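Local coordinates for Tubulin/ftsz, gtpase (PDB 3ZID), which binds GTP, probably hydrolyses it, and is thought to help control cell shape as an archaeal member of the tubulin/FtsZ superfamily, at residues Q11-R15 with D54-L58; A47-A51 with T116-F120; R66-P70 with N89-I93. All coordinates share one frame; numbering follows the deposited sequence.

Contact 1 of 3, residues Q11-R15 with D54-L58; sequences QCGNR and DLKEL. With GDP (guanosine-5'-diphosphate), chain C.
Residues 11-15, the first turn of helix 10-30, run beside 54-58 with the Gln-11 CA 6.1 Å from the Asp-54 CA and Arg-15 level with Leu-58. The Asp-54 carboxylate lies against Gln-11, OD2 resting 3.4 Å from the Gln-11 CB, and the amide and carboxylate planes differ by only 19°; OD2 also takes a weak bond from Asn-49 ND2. With CG anti to the backbone N (chi1 172°), the extended Gln-11 side chain lays its CD over one face of the Arg-15 guanidinium, toward the rim. A water bridges the segments, accepting from Arg-15 NE at 2.8 Å and donating to Glu-57 OE1 at 3.1 Å. Farther along the helix, Leu-58 CD2 packs on Asn-14 O at 3.7 Å and on the Asn-14 CB. This helix start is part of the GTP-binding site of the tubulin/FtsZ GTPase domain and grips the GDP phosphates through backbone N-H groups, Gln-11 N reaching O2B at 2.9 Å, almost straight (176°), and Cys-12 N reaching O2A. Asn-14 OD1 passes near Leu-55 CD2 but bonds to Asn-49. Leu-55 and Leu-58 both press on Ala-47 of strand 42-49, while Arg-15 touches Tyr-190 and Asn-194 of helix 186-210.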
# COMPACT_ATOMS: atom_id res chain seq x y z
N GLN A 11 -10.76 -4.79 -5.12
CA GLN A 11 -11.31 -5.34 -3.88
C GLN A 11 -10.51 -4.97 -2.61
O GLN A 11 -11.08 -4.53 -1.60
CB GLN A 11 -11.43 -6.86 -3.97
CG GLN A 11 -11.81 -7.50 -2.65
CD GLN A 11 -12.45 -8.85 -2.84
OE1 GLN A 11 -13.65 -9.02 -2.61
NE2 GLN A 11 -11.65 -9.82 -3.25
N CYS A 12 -9.20 -5.17 -2.67
CA CYS A 12 -8.34 -4.87 -1.54
C CYS A 12 -8.43 -3.37 -1.20
O CYS A 12 -8.69 -3.01 -0.05
CB CYS A 12 -6.91 -5.30 -1.83
SG CYS A 12 -5.71 -4.79 -0.59
N GLY A 13 -8.23 -2.53 -2.20
CA GLY A 13 -8.37 -1.09 -2.04
C GLY A 13 -9.74 -0.72 -1.48
O GLY A 13 -9.82 0.11 -0.59
N ASN A 14 -10.81 -1.32 -2.00
CA ASN A 14 -12.16 -1.08 -1.46
C ASN A 14 -12.27 -1.39 0.04
O ASN A 14 -12.83 -0.61 0.83
CB ASN A 14 -13.22 -1.95 -2.13
CG ASN A 14 -13.50 -1.59 -3.59
OD1 ASN A 14 -14.23 -2.33 -4.25
ND2 ASN A 14 -12.92 -0.50 -4.09
N ARG A 15 -11.76 -2.55 0.43
CA ARG A 15 -11.88 -3.00 1.80
C ARG A 15 -11.05 -2.15 2.75
O ARG A 15 -11.44 -1.92 3.88
CB ARG A 15 -11.54 -4.48 1.93
CG ARG A 15 -12.63 -5.44 1.45
CD ARG A 15 -12.06 -6.84 1.46
NE ARG A 15 -12.94 -7.87 0.98
CZ ARG A 15 -12.51 -9.03 0.49
NH1 ARG A 15 -11.20 -9.26 0.42
NH2 ARG A 15 -13.38 -9.94 0.07
N ASP A 54 -18.26 -6.70 -5.01
CA ASP A 54 -17.31 -6.13 -4.06
C ASP A 54 -17.84 -4.84 -3.44
O ASP A 54 -17.73 -4.65 -2.24
CB ASP A 54 -15.96 -5.85 -4.72
CG ASP A 54 -15.32 -7.08 -5.33
OD1 ASP A 54 -15.89 -8.18 -5.18
OD2 ASP A 54 -14.25 -6.94 -5.95
N LEU A 55 -18.39 -3.96 -4.27
CA LEU A 55 -18.92 -2.69 -3.78
C LEU A 55 -20.13 -2.91 -2.90
O LEU A 55 -20.35 -2.19 -1.92
CB LEU A 55 -19.26 -1.76 -4.94
CG LEU A 55 -18.09 -1.35 -5.84
CD1 LEU A 55 -18.62 -0.77 -7.14
CD2 LEU A 55 -17.20 -0.33 -5.13
N LYS A 56 -20.90 -3.95 -3.22
CA LYS A 56 -22.09 -4.29 -2.45
C LYS A 56 -21.73 -4.73 -1.03
O LYS A 56 -22.44 -4.41 -0.08
CB LYS A 56 -22.90 -5.38 -3.14
CG LYS A 56 -23.75 -4.86 -4.29
CD LYS A 56 -24.30 -6.01 -5.13
CE LYS A 56 -25.10 -7.00 -4.30
NZ LYS A 56 -25.74 -8.05 -5.15
N GLU A 57 -20.64 -5.47 -0.91
CA GLU A 57 -20.19 -5.98 0.38
C GLU A 57 -19.60 -4.92 1.31
O GLU A 57 -19.32 -5.20 2.46
CB GLU A 57 -19.18 -7.11 0.20
CG GLU A 57 -19.69 -8.34 -0.54
CD GLU A 57 -18.56 -9.20 -1.10
OE1 GLU A 57 -17.62 -9.53 -0.35
OE2 GLU A 57 -18.61 -9.54 -2.31
N LEU A 58 -19.40 -3.70 0.81
CA LEU A 58 -18.88 -2.64 1.66
C LEU A 58 -19.96 -2.26 2.66
O LEU A 58 -21.14 -2.31 2.34
CB LEU A 58 -18.42 -1.44 0.83
CG LEU A 58 -17.29 -1.73 -0.18
CD1 LEU A 58 -16.83 -0.46 -0.89
CD2 LEU A 58 -16.09 -2.43 0.49
PB GDP C . -8.66 -6.73 -7.90
O1B GDP C . -7.84 -5.46 -7.87
O2B GDP C . -10.05 -6.46 -7.34
O3B GDP C . -8.75 -7.22 -9.33
O3A GDP C . -7.91 -7.88 -7.06
PA GDP C . -7.63 -7.78 -5.49
O1A GDP C . -8.50 -8.73 -4.74
O2A GDP C . -7.72 -6.37 -4.94
O5' GDP C . -6.10 -8.21 -5.47
C5' GDP C . -5.75 -9.47 -4.91
C4' GDP C . -4.58 -9.23 -3.96
O4' GDP C . -5.03 -8.41 -2.89
C3' GDP C . -4.16 -10.55 -3.37
O3' GDP C . -2.78 -10.42 -3.02
C2' GDP C . -5.01 -10.63 -2.13
O2' GDP C . -4.36 -11.42 -1.15
C1' GDP C . -5.06 -9.18 -1.69
N9 GDP C . -6.28 -8.77 -1.00
C8 GDP C . -7.55 -8.93 -1.42
N7 GDP C . -8.42 -8.37 -0.54
C5 GDP C . -7.68 -7.85 0.46
C6 GDP C . -7.95 -7.10 1.69
O6 GDP C . -9.11 -6.85 2.03
N1 GDP C . -6.91 -6.72 2.43
C2 GDP C . -5.64 -7.00 2.10
N2 GDP C . -4.65 -6.58 2.92
N3 GDP C . -5.30 -7.68 0.98
C4 GDP C . -6.27 -8.10 0.14
O HOH W 1 -15.61 -8.23 1.57

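Contact 2 of 3, residues A47-A51 with T116-F120; sequences AINTA and TGSSF. With GDP (guanosine-5'-diphosphate), chain C.
Asn-49 OD1, 4.3 Å from Thr-116 CG2 across the contact, is held by two backbone N-H groups of its own segment. Ala-51 N donates at 3.0 Å from above the carbonyl plane of Asn-49 OD1, making an Asx turn just where helix 52-56 is about to start, and Thr-50 N adds a weak bond. At the other end of this amide, the ND2 bond to Asn-14 fixes its rotation.

The turn puts Thr-50 opposite Thr-116, and the two side chains meet tip to tip in a hydrogen bond, OG1 of Thr-50 to OG1 of Thr-116, 2.9 Å long. Thr-50 holds its OG1 between the backbone N and the carbonyl carbon (chi1 56°), and its methyl CG2 then comes obliquely to Phe-120 CZ at 3.6 Å. Thr-116 CG2 lies over one face of the same ring, 4.0 Å above the plane and over its centre. Farther along, Ile-48 CG2 approaches the ring loosely, and Phe-86 packs on Phe-120 edge-to-face. An alanine in place of Thr-50 is likely to cost Thr-116 OG1 its hydroxyl mate and open a gap beside Phe-120 CZ where the methyl had been.

Thr-116 and Gly-117 belong to the glycine-rich tubulin/FtsZ signature loop that takes the beta-phosphate. Thr-116 N bonds to GDP O3B at 2.9 Å (173°) and Gly-117 N to GDP O1B at 2.8 Å. The chemistry is thus divided: main-chain N-H groups at the start of helix 117-131, probably helped by the helix dipole, answer the phosphate charge, while the uncharged Thr-50 to Thr-116 bond, one shell out, ties the loop to the end of strand 42-49.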
# COMPACT_ATOMS: atom_id res chain seq x y z
N ALA A 47 -14.69 4.41 -3.32
CA ALA A 47 -14.33 3.04 -3.59
C ALA A 47 -14.61 2.75 -5.06
O ALA A 47 -15.75 2.86 -5.51
CB ALA A 47 -15.13 2.12 -2.71
N ILE A 48 -13.59 2.38 -5.80
CA ILE A 48 -13.75 2.13 -7.23
C ILE A 48 -13.51 0.64 -7.51
O ILE A 48 -12.55 0.04 -7.02
CB ILE A 48 -12.78 3.03 -8.04
CG1 ILE A 48 -12.93 4.48 -7.58
CG2 ILE A 48 -13.02 2.88 -9.55
CD1 ILE A 48 -11.92 5.46 -8.14
N ASN A 49 -14.41 0.04 -8.30
CA ASN A 49 -14.31 -1.37 -8.66
C ASN A 49 -15.07 -1.72 -9.94
O ASN A 49 -16.06 -1.08 -10.28
CB ASN A 49 -14.82 -2.25 -7.51
CG ASN A 49 -14.09 -3.57 -7.41
OD1 ASN A 49 -13.71 -4.18 -8.43
ND2 ASN A 49 -13.85 -4.02 -6.18
N THR A 50 -14.60 -2.75 -10.63
CA THR A 50 -15.28 -3.27 -11.81
C THR A 50 -16.20 -4.41 -11.41
O THR A 50 -16.98 -4.87 -12.22
CB THR A 50 -14.28 -3.83 -12.82
OG1 THR A 50 -13.48 -4.84 -12.18
CG2 THR A 50 -13.38 -2.73 -13.35
N ALA A 51 -16.09 -4.87 -10.17
CA ALA A 51 -16.94 -5.95 -9.69
C ALA A 51 -17.96 -5.41 -8.71
O ALA A 51 -17.61 -5.00 -7.60
CB ALA A 51 -16.10 -7.04 -9.06
N THR A 116 -7.77 -5.37 -11.32
CA THR A 116 -8.39 -4.05 -11.37
C THR A 116 -7.54 -2.99 -10.68
O THR A 116 -7.10 -2.01 -11.32
CB THR A 116 -9.82 -4.05 -10.79
OG1 THR A 116 -10.68 -4.83 -11.63
CG2 THR A 116 -10.36 -2.63 -10.71
N GLY A 117 -7.32 -3.17 -9.39
CA GLY A 117 -6.56 -2.20 -8.64
C GLY A 117 -5.20 -1.93 -9.24
O GLY A 117 -4.82 -0.79 -9.49
N SER A 118 -4.47 -3.01 -9.50
CA SER A 118 -3.08 -2.90 -9.91
C SER A 118 -2.89 -2.24 -11.26
O SER A 118 -1.82 -1.70 -11.51
CB SER A 118 -2.43 -4.28 -9.93
OG SER A 118 -2.85 -5.02 -11.06
N SER A 119 -3.91 -2.27 -12.12
CA SER A 119 -3.81 -1.67 -13.45
C SER A 119 -4.39 -0.26 -13.51
O SER A 119 -3.80 0.64 -14.09
CB SER A 119 -4.47 -2.55 -14.53
OG SER A 119 -5.84 -2.79 -14.25
N PHE A 120 -5.56 -0.08 -12.90
CA PHE A 120 -6.19 1.23 -12.81
C PHE A 120 -5.29 2.24 -12.11
O PHE A 120 -5.20 3.39 -12.50
CB PHE A 120 -7.47 1.15 -11.98
CG PHE A 120 -8.70 0.73 -12.74
CD1 PHE A 120 -8.65 -0.29 -13.68
CD2 PHE A 120 -9.92 1.33 -12.46
CE1 PHE A 120 -9.81 -0.68 -14.36
CE2 PHE A 120 -11.08 0.96 -13.12
CZ PHE A 120 -11.02 -0.05 -14.09
PB GDP C . -8.66 -6.73 -7.90
O1B GDP C . -7.84 -5.46 -7.87
O2B GDP C . -10.05 -6.46 -7.34
O3B GDP C . -8.75 -7.22 -9.33
O3A GDP C . -7.91 -7.88 -7.06
PA GDP C . -7.63 -7.78 -5.49
O1A GDP C . -8.50 -8.73 -4.74
O2A GDP C . -7.72 -6.37 -4.94
O5' GDP C . -6.10 -8.21 -5.47
C5' GDP C . -5.75 -9.47 -4.91
C4' GDP C . -4.58 -9.23 -3.96
O4' GDP C . -5.03 -8.41 -2.89
C3' GDP C . -4.16 -10.55 -3.37
O3' GDP C . -2.78 -10.42 -3.02
C2' GDP C . -5.01 -10.63 -2.13
O2' GDP C . -4.36 -11.42 -1.15
C1' GDP C . -5.06 -9.18 -1.69
N9 GDP C . -6.28 -8.77 -1.00
C8 GDP C . -7.55 -8.93 -1.42
N7 GDP C . -8.42 -8.37 -0.54
C5 GDP C . -7.68 -7.85 0.46
C6 GDP C . -7.95 -7.10 1.69
O6 GDP C . -9.11 -6.85 2.03
N1 GDP C . -6.91 -6.72 2.43
C2 GDP C . -5.64 -7.00 2.10
N2 GDP C . -4.65 -6.58 2.92
N3 GDP C . -5.30 -7.68 0.98
C4 GDP C . -6.27 -8.10 0.14

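Contact 3 of 3, residues R66-P70 with N89-I93; sequences RLHVP and NQEMI
Val-69 and Leu-67 pack against Asn-89, Met-92 and Ile-93 where strand 66-68 and the stretch just after it meet helix 79-98, which links this strand to strand 105-111 as the helix of a beta-alpha-beta crossover in the Rossmann-like GTPase domain. Strand and helix segments run nearly antiparallel, at 166°, with their axes 10.7 Å apart at closest approach.

The tight part is centred on Val-69, whose two methyls divide the work. CG1, placed anti to the backbone N (chi1 180°), slides alongside Asn-89, 3.4 Å from its CG and nearly as close to its CB. CG2, the other branch, meets Ile-93 CD1 at 3.8 Å, the two side chains crossing at about a right angle. Ile-93 is buried; it leans in turn on Phe-120 and Met-124 of helix 117-131, while Val-69 backs onto Ile-48 of strand 42-49. The Asn-89 amide comes no nearer than 3.7 Å to Pro-70 O with its ND2, and that nitrogen is spent instead on Gly-85 O one turn back in the helix. Leu-67 flanks this packing and forks, sending CD1 to Met-92 SD at 3.9 Å and CD2 to Ile-93 CA at 4.1 Å, so one branch meets the sulfur of Met-92, a partly exposed residue, and the other the backbone of buried Ile-93.

Toward solvent the fit relaxes. Pro-70 is exposed, and Met-92 bends at its second and third torsions to bring its methyl back toward it. That methyl meets the proline ring at one corner, CE of Met-92 3.9 Å from CD of Pro-70, with the backbone oxygen of His-68 at 4.0 Å from the same CE.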
# COMPACT_ATOMS: atom_id res chain seq x y z
N ARG A 66 -19.49 4.77 -3.76
CA ARG A 66 -19.24 3.48 -4.39
C ARG A 66 -19.38 3.59 -5.89
O ARG A 66 -20.49 3.72 -6.41
CB ARG A 66 -20.18 2.40 -3.86
CG ARG A 66 -20.17 2.24 -2.38
CD ARG A 66 -21.03 1.05 -1.97
NE ARG A 66 -21.16 0.98 -0.52
CZ ARG A 66 -21.81 0.02 0.13
NH1 ARG A 66 -22.40 -0.95 -0.54
NH2 ARG A 66 -21.86 0.04 1.46
N LEU A 67 -18.25 3.58 -6.57
CA LEU A 67 -18.20 3.78 -8.00
C LEU A 67 -17.99 2.46 -8.75
O LEU A 67 -16.92 1.84 -8.67
CB LEU A 67 -17.10 4.78 -8.36
CG LEU A 67 -17.02 5.10 -9.86
CD1 LEU A 67 -18.33 5.68 -10.35
CD2 LEU A 67 -15.89 6.07 -10.13
N HIS A 68 -19.05 2.02 -9.44
CA HIS A 68 -18.97 0.84 -10.28
C HIS A 68 -18.49 1.22 -11.67
O HIS A 68 -19.01 2.14 -12.30
CB HIS A 68 -20.32 0.13 -10.37
CG HIS A 68 -20.26 -1.18 -11.09
ND1 HIS A 68 -21.26 -1.62 -11.93
CD2 HIS A 68 -19.31 -2.15 -11.10
CE1 HIS A 68 -20.93 -2.80 -12.42
NE2 HIS A 68 -19.75 -3.15 -11.93
N VAL A 69 -17.47 0.52 -12.14
CA VAL A 69 -16.98 0.71 -13.49
C VAL A 69 -17.35 -0.53 -14.28
O VAL A 69 -16.72 -1.57 -14.12
CB VAL A 69 -15.46 0.89 -13.49
CG1 VAL A 69 -14.96 1.07 -14.91
CG2 VAL A 69 -15.05 2.06 -12.58
N PRO A 70 -18.38 -0.44 -15.14
CA PRO A 70 -18.83 -1.68 -15.79
C PRO A 70 -17.72 -2.31 -16.63
O PRO A 70 -16.99 -1.57 -17.28
CB PRO A 70 -19.98 -1.20 -16.69
CG PRO A 70 -20.39 0.13 -16.13
CD PRO A 70 -19.13 0.74 -15.59
N ASN A 89 -13.29 3.68 -19.54
CA ASN A 89 -14.09 4.37 -18.52
C ASN A 89 -13.37 5.51 -17.82
O ASN A 89 -13.87 6.05 -16.83
CB ASN A 89 -14.56 3.37 -17.48
CG ASN A 89 -15.43 2.28 -18.07
OD1 ASN A 89 -16.65 2.43 -18.13
ND2 ASN A 89 -14.82 1.18 -18.49
N GLN A 90 -12.22 5.90 -18.37
CA GLN A 90 -11.34 6.91 -17.79
C GLN A 90 -12.05 8.22 -17.46
O GLN A 90 -11.92 8.76 -16.36
CB GLN A 90 -10.17 7.18 -18.74
CG GLN A 90 -9.20 8.26 -18.27
CD GLN A 90 -7.94 8.34 -19.14
OE1 GLN A 90 -7.42 7.32 -19.61
NE2 GLN A 90 -7.45 9.55 -19.35
N GLU A 91 -12.81 8.74 -18.42
CA GLU A 91 -13.47 10.02 -18.23
C GLU A 91 -14.52 9.94 -17.12
O GLU A 91 -14.66 10.87 -16.32
CB GLU A 91 -14.10 10.49 -19.54
CG GLU A 91 -13.08 10.65 -20.67
CD GLU A 91 -12.15 11.85 -20.52
OE1 GLU A 91 -12.10 12.48 -19.43
OE2 GLU A 91 -11.45 12.18 -21.50
N MET A 92 -15.22 8.82 -17.07
CA MET A 92 -16.27 8.62 -16.08
C MET A 92 -15.67 8.59 -14.68
O MET A 92 -16.20 9.18 -13.73
CB MET A 92 -17.01 7.31 -16.38
CG MET A 92 -18.18 7.03 -15.46
SD MET A 92 -17.80 5.78 -14.24
CE MET A 92 -17.55 4.34 -15.29
N ILE A 93 -14.55 7.90 -14.55
CA ILE A 93 -13.84 7.82 -13.28
C ILE A 93 -13.32 9.19 -12.84
O ILE A 93 -13.62 9.67 -11.74
CB ILE A 93 -12.71 6.79 -13.37
CG1 ILE A 93 -13.32 5.40 -13.38
CG2 ILE A 93 -11.74 6.95 -12.21
CD1 ILE A 93 -12.52 4.38 -14.17

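Overall arrangement
Starting from the N terminus, the chain leaves the phosphate-binding start of helix 10-30 at 11-15, runs out along that helix and returns through strand 42-49; contact 1 closes this loop of 38 residues at 54-58. Contact 2 opens in between, at 47-51, so its segments alternate with those of contact 1, and Asn-14 bonds to both Asn-49 and Ile-48, joining the two. Contact 3 follows contact 1 in series, spans only 18 residues, and lies wholly within the 64 that contact 2 encloses before 116-120. Strands 42-49 and 66-68 are parallel neighbours, bonded from Ala-47 O to Leu-67 N. Together the three connect one edge of the GTPase sheet and its helices to GDP, which contacts 1 and 2 both touch.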